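Local coordinates for putative branched-chain amino acid transport system substrate-binding protein (Rhodopseudomonas palustris, PDB 3TX6), which probably serves as the periplasmic solute-binding component of an ABC transporter, capturing aromatic acids such as the 3-(4-hydroxyphenyl)pyruvic acid bound here, at residues 46-51 and 62-67; 56-61 and 86-91. All blocks are in the same frame, centred on the assembly; numbering follows the deposited sequence.

Contact 1 of 2, residues 46-51 and 62-67; sequences IVLDDG and RRFVTE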
loop_
_atom_site.group_PDB
_atom_site.type_symbol
_atom_site.label_atom_id
_atom_site.label_comp_id
_atom_site.label_asym_id
_atom_site.label_seq_id
_atom_site.Cartn_x
_atom_site.Cartn_y
_atom_site.Cartn_z
ATOM N N ILE A 46 4.437 -3.161 19.468
ATOM C CA ILE A 46 5.522 -4.144 19.320
ATOM C C ILE A 46 5.806 -4.330 17.839
ATOM O O ILE A 46 4.915 -4.667 17.075
ATOM C CB ILE A 46 5.152 -5.503 19.939
ATOM C CG1 ILE A 46 4.746 -5.337 21.403
ATOM C CG2 ILE A 46 6.336 -6.450 19.819
ATOM C CD1 ILE A 46 3.743 -6.340 21.885
ATOM N N VAL A 47 7.012 -3.967 17.429
ATOM C CA VAL A 47 7.421 -3.950 16.019
ATOM C C VAL A 47 8.450 -4.990 15.736
ATOM O O VAL A 47 9.412 -5.108 16.475
ATOM C CB VAL A 47 7.954 -2.567 15.582
ATOM C CG1 VAL A 47 8.119 -2.540 14.060
ATOM C CG2 VAL A 47 6.990 -1.494 16.062
ATOM N N LEU A 48 8.238 -5.771 14.692
ATOM C CA LEU A 48 9.196 -6.781 14.262
ATOM C C LEU A 48 9.416 -6.701 12.759
ATOM O O LEU A 48 8.506 -6.352 12.030
ATOM C CB LEU A 48 8.641 -8.193 14.605
ATOM C CG LEU A 48 8.546 -8.518 16.113
ATOM C CD1 LEU A 48 7.845 -9.883 16.342
ATOM C CD2 LEU A 48 9.926 -8.497 16.841
ATOM N N ASP A 49 10.604 -7.087 12.327
ATOM C CA ASP A 49 10.938 -7.275 10.935
ATOM C C ASP A 49 10.571 -8.690 10.516
ATOM O O ASP A 49 10.877 -9.645 11.233
ATOM C CB ASP A 49 12.442 -7.084 10.802
ATOM C CG ASP A 49 12.982 -7.230 9.393
ATOM O OD1 ASP A 49 12.270 -7.014 8.392
ATOM O OD2 ASP A 49 14.194 -7.577 9.322
ATOM N N ASP A 50 10.051 -8.824 9.308
ATOM C CA ASP A 50 9.878 -10.128 8.708
ATOM C C ASP A 50 10.746 -10.379 7.447
ATOM O O ASP A 50 10.669 -11.466 6.859
ATOM C CB ASP A 50 8.418 -10.377 8.349
ATOM C CG ASP A 50 7.799 -9.243 7.550
ATOM O OD1 ASP A 50 8.408 -8.797 6.558
ATOM O OD2 ASP A 50 6.640 -8.880 7.895
ATOM N N GLY A 51 11.546 -9.400 7.025
ATOM C CA GLY A 51 12.369 -9.558 5.847
ATOM C C GLY A 51 11.590 -9.787 4.547
ATOM O O GLY A 51 12.184 -10.182 3.538
ATOM N N ARG A 62 1.944 -14.647 15.010
ATOM C CA ARG A 62 1.616 -15.545 16.072
ATOM C C ARG A 62 2.172 -15.075 17.414
ATOM O O ARG A 62 1.473 -15.144 18.415
ATOM C CB ARG A 62 2.097 -16.956 15.726
ATOM C CG ARG A 62 1.842 -17.988 16.808
ATOM C CD ARG A 62 0.407 -18.081 17.311
ATOM N NE ARG A 62 -0.494 -18.394 16.229
ATOM C CZ ARG A 62 -1.817 -18.546 16.350
ATOM N NH1 ARG A 62 -2.402 -18.335 17.514
ATOM N NH2 ARG A 62 -2.562 -18.787 15.272
ATOM N N ARG A 63 3.414 -14.572 17.422
ATOM C CA ARG A 63 3.984 -14.039 18.659
ATOM C C ARG A 63 3.096 -12.922 19.188
ATOM O O ARG A 63 2.830 -12.816 20.367
ATOM C CB ARG A 63 5.388 -13.467 18.448
ATOM C CG ARG A 63 6.484 -14.493 18.263
ATOM C CD ARG A 63 7.878 -13.896 18.109
ATOM N NE ARG A 63 8.216 -13.186 19.319
ATOM C CZ ARG A 63 9.122 -12.238 19.440
ATOM N NH1 ARG A 63 9.864 -11.852 18.439
ATOM N NH2 ARG A 63 9.286 -11.682 20.636
ATOM N N PHE A 64 2.574 -12.076 18.305
ATOM C CA PHE A 64 1.730 -11.006 18.760
ATOM C C PHE A 64 0.444 -11.531 19.385
ATOM O O PHE A 64 -0.029 -10.991 20.373
ATOM C CB PHE A 64 1.327 -10.041 17.632
ATOM C CG PHE A 64 2.480 -9.420 16.893
ATOM C CD1 PHE A 64 3.627 -9.035 17.549
ATOM C CD2 PHE A 64 2.346 -9.119 15.540
ATOM C CE1 PHE A 64 4.654 -8.417 16.870
ATOM C CE2 PHE A 64 3.376 -8.539 14.849
ATOM C CZ PHE A 64 4.521 -8.162 15.515
ATOM N N VAL A 65 -0.165 -12.529 18.750
ATOM C CA VAL A 65 -1.542 -12.858 19.113
ATOM C C VAL A 65 -1.534 -13.702 20.357
ATOM O O VAL A 65 -2.525 -13.626 21.120
ATOM C CB VAL A 65 -2.425 -13.428 17.929
ATOM C CG1 VAL A 65 -2.474 -12.525 16.710
ATOM C CG2 VAL A 65 -1.996 -14.782 17.501
ATOM N N THR A 66 -0.416 -14.386 20.623
ATOM C CA THR A 66 -0.263 -15.357 21.699
ATOM C C THR A 66 0.701 -14.936 22.876
ATOM O O THR A 66 0.367 -14.966 24.078
ATOM C CB THR A 66 0.156 -16.719 21.063
ATOM O OG1 THR A 66 -1.007 -17.413 20.501
ATOM C CG2 THR A 66 0.906 -17.510 22.057
ATOM N N GLU A 67 1.861 -14.455 22.545
ATOM C CA GLU A 67 2.811 -13.978 23.511
ATOM C C GLU A 67 2.393 -12.575 24.030
ATOM O O GLU A 67 2.371 -12.310 25.247
ATOM C CB GLU A 67 4.158 -14.021 22.781
ATOM C CG GLU A 67 5.412 -13.611 23.491
ATOM C CD GLU A 67 6.598 -13.450 22.526
ATOM O OE1 GLU A 67 6.998 -14.403 21.772
ATOM O OE2 GLU A 67 7.143 -12.309 22.498
#

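Contact 2 of 2, residues 56-61 and 86-91; sequences AATTNA and SNVANE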
loop_
_atom_site.group_PDB
_atom_site.type_symbol
_atom_site.label_atom_id
_atom_site.label_comp_id
_atom_site.label_asym_id
_atom_site.label_seq_id
_atom_site.Cartn_x
_atom_site.Cartn_y
_atom_site.Cartn_z
ATOM N N ALA A 56 8.541 -15.836 8.306
ATOM C CA ALA A 56 8.837 -14.891 9.385
ATOM C C ALA A 56 7.586 -14.084 9.812
ATOM O O ALA A 56 7.363 -13.857 11.000
ATOM C CB ALA A 56 9.979 -13.941 9.008
ATOM N N ALA A 57 6.774 -13.661 8.833
ATOM C CA ALA A 57 5.566 -12.849 9.113
ATOM C C ALA A 57 4.537 -13.718 9.886
ATOM O O ALA A 57 3.864 -13.220 10.779
ATOM C CB ALA A 57 4.974 -12.252 7.833
ATOM N N THR A 58 4.450 -15.011 9.567
ATOM C CA THR A 58 3.550 -15.910 10.255
ATOM C C THR A 58 3.993 -16.040 11.714
ATOM O O THR A 58 3.191 -15.924 12.658
ATOM C CB THR A 58 3.567 -17.308 9.559
ATOM O OG1 THR A 58 3.138 -17.191 8.201
ATOM C CG2 THR A 58 2.671 -18.294 10.299
ATOM N N THR A 59 5.294 -16.244 11.892
ATOM C CA THR A 59 5.850 -16.361 13.221
ATOM C C THR A 59 5.650 -15.075 14.014
ATOM O O THR A 59 5.244 -15.127 15.184
ATOM C CB THR A 59 7.337 -16.715 13.151
ATOM O OG1 THR A 59 7.472 -18.031 12.620
ATOM C CG2 THR A 59 8.017 -16.610 14.526
ATOM N N ASN A 60 5.876 -13.938 13.381
ATOM C CA ASN A 60 5.689 -12.656 14.056
ATOM C C ASN A 60 4.253 -12.461 14.459
ATOM O O ASN A 60 3.968 -12.086 15.606
ATOM C CB ASN A 60 6.169 -11.481 13.203
ATOM C CG ASN A 60 7.678 -11.500 12.976
ATOM O OD1 ASN A 60 8.422 -12.243 13.630
ATOM N ND2 ASN A 60 8.150 -10.657 12.068
ATOM N N ALA A 61 3.326 -12.680 13.534
ATOM C CA ALA A 61 1.918 -12.511 13.816
ATOM C C ALA A 61 1.473 -13.403 14.987
ATOM O O ALA A 61 0.707 -12.963 15.854
ATOM C CB ALA A 61 1.041 -12.760 12.542
ATOM N N SER A 86 -2.676 -12.308 7.522
ATOM C CA SER A 86 -4.127 -12.473 7.453
ATOM C C SER A 86 -4.565 -13.869 7.852
ATOM O O SER A 86 -5.562 -14.017 8.595
ATOM C CB SER A 86 -4.678 -12.085 6.041
ATOM O OG SER A 86 -6.061 -12.181 5.999
ATOM N N ASN A 87 -3.807 -14.889 7.411
ATOM C CA ASN A 87 -4.077 -16.271 7.791
ATOM C C ASN A 87 -4.062 -16.420 9.309
ATOM O O ASN A 87 -4.979 -16.998 9.888
ATOM C CB ASN A 87 -3.070 -17.247 7.193
ATOM C CG ASN A 87 -3.221 -17.398 5.690
ATOM O OD1 ASN A 87 -4.272 -17.084 5.101
ATOM N ND2 ASN A 87 -2.139 -17.836 5.046
ATOM N N VAL A 88 -3.048 -15.843 9.944
ATOM C CA VAL A 88 -2.909 -15.939 11.394
ATOM C C VAL A 88 -4.048 -15.187 12.113
ATOM O O VAL A 88 -4.661 -15.707 13.054
ATOM C CB VAL A 88 -1.532 -15.454 11.865
ATOM C CG1 VAL A 88 -1.463 -15.426 13.410
ATOM C CG2 VAL A 88 -0.439 -16.359 11.297
ATOM N N ALA A 89 -4.316 -13.962 11.651
ATOM C CA ALA A 89 -5.301 -13.082 12.235
ATOM C C ALA A 89 -6.666 -13.722 12.219
ATOM O O ALA A 89 -7.405 -13.641 13.204
ATOM C CB ALA A 89 -5.340 -11.725 11.539
ATOM N N ASN A 90 -7.023 -14.330 11.092
ATOM C CA ASN A 90 -8.329 -14.931 10.978
ATOM C C ASN A 90 -8.494 -16.205 11.793
ATOM O O ASN A 90 -9.598 -16.510 12.257
ATOM C CB ASN A 90 -8.739 -15.157 9.533
ATOM C CG ASN A 90 -9.220 -13.877 8.873
ATOM O OD1 ASN A 90 -10.399 -13.543 8.949
ATOM N ND2 ASN A 90 -8.281 -13.106 8.274
ATOM N N GLU A 91 -7.418 -16.926 12.005
ATOM C CA GLU A 91 -7.454 -18.138 12.839
ATOM C C GLU A 91 -7.510 -17.791 14.331
ATOM O O GLU A 91 -8.307 -18.378 15.089
ATOM C CB GLU A 91 -6.218 -18.979 12.515
ATOM C CG GLU A 91 -6.288 -20.391 13.085
ATOM C CD GLU A 91 -5.754 -20.582 14.472
ATOM O OE1 GLU A 91 -5.267 -19.613 15.079
ATOM O OE2 GLU A 91 -5.824 -21.733 14.971
#

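Contact 1 of 2, residues 46-51 and 62-67
Leu48 and Phe64 both set CG anti to their own carbonyl carbon, chi1 -68° and -57°, which carries Leu48 CG toward the helix and brings the Phe64 ring end nearer the strand than its CB direction would suggest; the two side chains run past one another head to tail. Leu48 CD1 lies 3.6 Å from Phe64 CE1, approaching the ring obliquely. Ile46 turns its CG2 branch anti to the backbone N and meets Phe64 CE1 at 3.9 Å; its carbonyl O stands 3.8 Å from Phe64 CE1. The exposed Arg63 chain lies nearly perpendicular to Leu48, with Arg63 NH1 3.5 Å from Leu48 CD1. Arg63 grips Glu67, four residues on, side-on in a salt bridge: Arg63 NE donates to Glu67 OE1, and Arg63 NH2 meets the syn lone pair of Glu67 OE2 at 2.9 Å. Shortening Leu48 to an alanine would remove CD1 and is likely to leave Phe64 CE1 and Arg63 NH1 without the methyl they rest against. Helix 54-67 runs roughly antiparallel to strand 41-49, their local axes inclined at 149°, the return leg of a beta-alpha-beta unit; Phe64 also packs on Ile73 of strand 72-75, while strand 41-49 pairs with strand 8-14.

Contact 2 of 2, residues 56-61 and 86-91
Apolar contacts carry this helix pair, and Val88 supplies both of them from the side of helix 79-92. Its CG1, anti to the backbone N (chi1 174°), rests against the methyl of Ala61, with Val88 CG1 and Ala61 CB 3.8 Å apart; Val88 CB comes equally near that methyl. The other branch turns to the preceding helical turn, where Val88 CG2 meets Thr58 CG2 at 3.8 Å, the two side chains crossing at a slant. One forked side chain thus spans two residues three apart on helix 54-67, and the small Ala61 lets the backbones come close, with 6.4 Å between the CA atoms of Ala61 and Val88.

Polar groups bond within their own helices or to other parts of the fold. Thr58 directs its methyl at Val88 while OG1 is hydrogen-bonded to Pro54 O, four residues back. Asn90 ND2 donates to Ser86 O at 2.9 Å, from above the carbonyl plane, and Asn90 N reaches the same oxygen from the opposite face. Asn90 OD1 accepts a hydrogen bond from the backbone N of Trp111, so this amide ties helix 79-92 to the chain leading into strand 112-114.

Helices 54-67 and 79-92 are the successive crossovers between parallel strands 41-49, 72-75 and 96-98, and they lie side by side against the sheet, as in the Rossmann-like lobe of periplasmic binding proteins.

Helix 54-67 takes part in both contacts: its later turns face strand 41-49 in contact 1, and its middle turns meet helix 79-92 in contact 2, with centres about 9 Å apart. Contact 1 is only partly buried, running from a buried aromatic ring to an exposed arginine, whereas contact 2 is a smaller, buried meeting of aliphatic groups. The chemistry follows: charge borders the first, methyl groups make the second. Two bonds join them. Arg62 NH2 forms a salt bridge with Glu91 OE1 at 2.8 Å, linking the two helices, and Asn60 ND2 probably bonds Asp49 O, tying the helix to the strand end.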